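Local atomic coordinates of carbohydrate binding protein, putative, cpb33A (PDB entry 5FJQ), a protein that probably cleaves chitin oxidatively as a copper-dependent lytic polysaccharide monooxygenase, this chain being the catalytic domain of a longer secreted protein. Residues Tyr55-Asp59 against Gly60-Ser64. Residues are numbered along the deposited sequence; the frame is centred on the assembly and turned at random.
Sequences YYIPD and GRLCS
With CG2 of Ile57 trans to its own backbone N and CG1 trans to the carbonyl carbon (chi1 -55°), the CG2 methyl is carried across the turn onto the backbone of Arg61 and Leu62, where it lies 3.2 Å from Arg61 O. The same methyl meets CD1 of Leu62 at 4.1 Å, an apolar pair of two buried residues flanking the turn. The reversal itself is a type II beta turn from Pro58 to Arg61, closed by Arg61 N donating to Pro58 O at 3.1 Å; the hydrogen bond is bent (141° at the hydrogen) and the nitrogen stands above the carbonyl plane. Gly60 fills the third position with positive phi (78°), the conformation that favours glycine in a type II turn. Arg61 CB packs against the proline ring, 4.0 Å from Pro58 CD, before the side chain bends at chi2 and continues to a salt bridge of NH1 with Asp74 and a cation-pi contact with Phe71. OD1 of Asp59 accepts a hydrogen bond from Trp122 N, while its CB lies against Gly60 N. Following helix 53-56, the turn is joined to the mixed beta sheet of the LPMO core by Ile57 against Val46 of strand 45-47 and by the Cys63-Cys174 disulfide to strand 169-178.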
ATOM      1  N   TYR A  55       0.892  12.829  10.131  1.00 17.98           N
ATOM      2  CA  TYR A  55      -0.005  13.448  11.099  1.00 16.11           C
ATOM      3  C   TYR A  55      -1.318  12.653  11.268  1.00 18.92           C
ATOM      4  O   TYR A  55      -1.795  12.434  12.401  1.00 20.73           O
ATOM      5  CB  TYR A  55      -0.289  14.950  10.770  1.00 15.67           C
ATOM      6  CG  TYR A  55      -1.289  15.526  11.748  1.00 14.77           C
ATOM      7  CD1 TYR A  55      -0.840  15.957  13.020  1.00 15.69           C
ATOM      8  CD2 TYR A  55      -2.638  15.684  11.433  1.00 15.09           C
ATOM      9  CE1 TYR A  55      -1.725  16.479  13.954  1.00 15.36           C
ATOM     10  CE2 TYR A  55      -3.563  16.160  12.408  1.00 13.48           C
ATOM     11  CZ  TYR A  55      -3.071  16.606  13.662  1.00 15.41           C
ATOM     12  OH  TYR A  55      -3.901  17.124  14.734  1.00 16.51           O
ATOM     13  N   TYR A  56      -1.905  12.237  10.140  1.00 19.11           N
ATOM     14  CA  TYR A  56      -3.199  11.597  10.094  1.00 19.63           C
ATOM     15  C   TYR A  56      -3.147  10.079  10.372  1.00 20.36           C
ATOM     16  O   TYR A  56      -4.109   9.543  10.960  1.00 19.46           O
ATOM     17  CB  TYR A  56      -3.876  11.856   8.726  1.00 19.36           C
ATOM     18  CG  TYR A  56      -4.210  13.312   8.546  1.00 18.70           C
ATOM     19  CD1 TYR A  56      -5.360  13.852   9.127  1.00 18.99           C
ATOM     20  CD2 TYR A  56      -3.346  14.170   7.867  1.00 18.22           C
ATOM     21  CE1 TYR A  56      -5.661  15.177   8.979  1.00 18.96           C
ATOM     22  CE2 TYR A  56      -3.651  15.528   7.712  1.00 17.72           C
ATOM     23  CZ  TYR A  56      -4.800  16.014   8.272  1.00 20.16           C
ATOM     24  OH  TYR A  56      -5.103  17.376   8.193  1.00 21.98           O
ATOM     25  N   ILE A  57      -2.058   9.402   9.917  1.00 17.00           N
ATOM     26  CA  ILE A  57      -1.872   7.968  10.113  1.00 17.07           C
ATOM     27  C   ILE A  57      -0.848   7.600  11.204  1.00 18.52           C
ATOM     28  O   ILE A  57       0.375   7.838  11.022  1.00 20.10           O
ATOM     29  CB  ILE A  57      -1.458   7.264   8.801  1.00 16.57           C
ATOM     30  CG1 ILE A  57      -2.464   7.529   7.650  1.00 16.81           C
ATOM     31  CG2 ILE A  57      -1.078   5.795   9.075  1.00 17.30           C
ATOM     32  CD1 ILE A  57      -1.923   7.069   6.302  1.00 15.39           C
ATOM     33  N   PRO A  58      -1.318   6.954  12.297  1.00 19.02           N
ATOM     34  CA  PRO A  58      -0.388   6.570  13.419  1.00 21.04           C
ATOM     35  C   PRO A  58       0.597   5.512  12.952  1.00 19.14           C
ATOM     36  O   PRO A  58       0.262   4.761  12.028  1.00 17.86           O
ATOM     37  CB  PRO A  58      -1.360   5.999  14.482  1.00 22.04           C
ATOM     38  CG  PRO A  58      -2.687   6.641  14.180  1.00 22.20           C
ATOM     39  CD  PRO A  58      -2.733   6.698  12.660  1.00 21.27           C
ATOM     40  N   ASP A  59       1.786   5.405  13.523  1.00 18.33           N
ATOM     41  CA  ASP A  59       2.592   4.189  13.212  1.00 21.80           C
ATOM     42  C   ASP A  59       1.777   2.914  13.493  1.00 21.21           C
ATOM     43  O   ASP A  59       0.930   2.885  14.415  1.00 21.87           O
ATOM     44  CB  ASP A  59       3.866   4.110  14.047  1.00 22.60           C
ATOM     45  CG  ASP A  59       4.869   5.161  13.682  1.00 23.53           C
ATOM     46  OD1 ASP A  59       5.280   5.297  12.511  1.00 20.53           O
ATOM     47  OD2 ASP A  59       5.287   5.857  14.618  1.00 28.31           O
ATOM     48  N   GLY A  60       2.065   1.832  12.805  1.00 20.04           N
ATOM     49  CA  GLY A  60       1.303   0.612  13.019  1.00 21.47           C
ATOM     50  C   GLY A  60      -0.043   0.655  12.321  1.00 19.77           C
ATOM     51  O   GLY A  60      -0.780  -0.314  12.392  1.00 22.37           O
ATOM     52  N   ARG A  61      -0.377   1.781  11.668  1.00 21.37           N
ATOM     53  CA  ARG A  61      -1.643   1.918  10.900  1.00 19.14           C
ATOM     54  C   ARG A  61      -1.464   2.332   9.390  1.00 17.23           C
ATOM     55  O   ARG A  61      -2.396   2.856   8.729  1.00 16.91           O
ATOM     56  CB  ARG A  61      -2.634   2.864  11.651  1.00 19.69           C
ATOM     57  CG  ARG A  61      -3.122   2.373  13.013  1.00 21.23           C
ATOM     58  CD  ARG A  61      -3.803   0.998  12.960  1.00 20.96           C
ATOM     59  NE  ARG A  61      -4.206   0.537  14.291  1.00 23.39           N
ATOM     60  CZ  ARG A  61      -4.526  -0.720  14.609  1.00 22.95           C
ATOM     61  NH1 ARG A  61      -4.466  -1.662  13.692  1.00 20.63           N
ATOM     62  NH2 ARG A  61      -4.862  -1.038  15.870  1.00 22.43           N
ATOM     63  N   LEU A  62      -0.267   2.082   8.833  1.00 14.97           N
ATOM     64  CA  LEU A  62       0.065   2.559   7.560  1.00 13.33           C
ATOM     65  C   LEU A  62      -0.775   1.758   6.542  1.00 13.34           C
ATOM     66  O   LEU A  62      -1.419   2.325   5.691  1.00 13.30           O
ATOM     67  CB  LEU A  62       1.537   2.322   7.371  1.00 12.90           C
ATOM     68  CG  LEU A  62       2.365   3.553   7.645  1.00 11.94           C
ATOM     69  CD1 LEU A  62       2.519   3.920   9.116  1.00 13.43           C
ATOM     70  CD2 LEU A  62       3.738   3.470   6.942  1.00 11.44           C
ATOM     71  N   CYS A  63      -0.923   0.466   6.780  1.00 14.08           N
ATOM     72  CA  CYS A  63      -1.649  -0.363   5.818  1.00 14.84           C
ATOM     73  C   CYS A  63      -3.166  -0.216   5.819  1.00 14.58           C
ATOM     74  O   CYS A  63      -3.799  -0.524   4.802  1.00 17.00           O
ATOM     75  CB  CYS A  63      -1.250  -1.830   6.026  1.00 17.09           C
ATOM     76  SG  CYS A  63       0.494  -2.239   5.697  1.00 17.44           S
ATOM     77  N   SER A  64      -3.768   0.181   6.940  1.00 14.46           N
ATOM     78  CA  SER A  64      -5.219   0.433   7.026  1.00 17.64           C
ATOM     79  C   SER A  64      -5.557   1.914   6.836  1.00 19.87           C
ATOM     80  O   SER A  64      -6.724   2.286   6.901  1.00 19.71           O
ATOM     81  CB  SER A  64      -5.757   0.037   8.414  1.00 15.41           C
ATOM     82  OG  SER A  64      -4.952   0.621   9.464  1.00 15.75           O
TER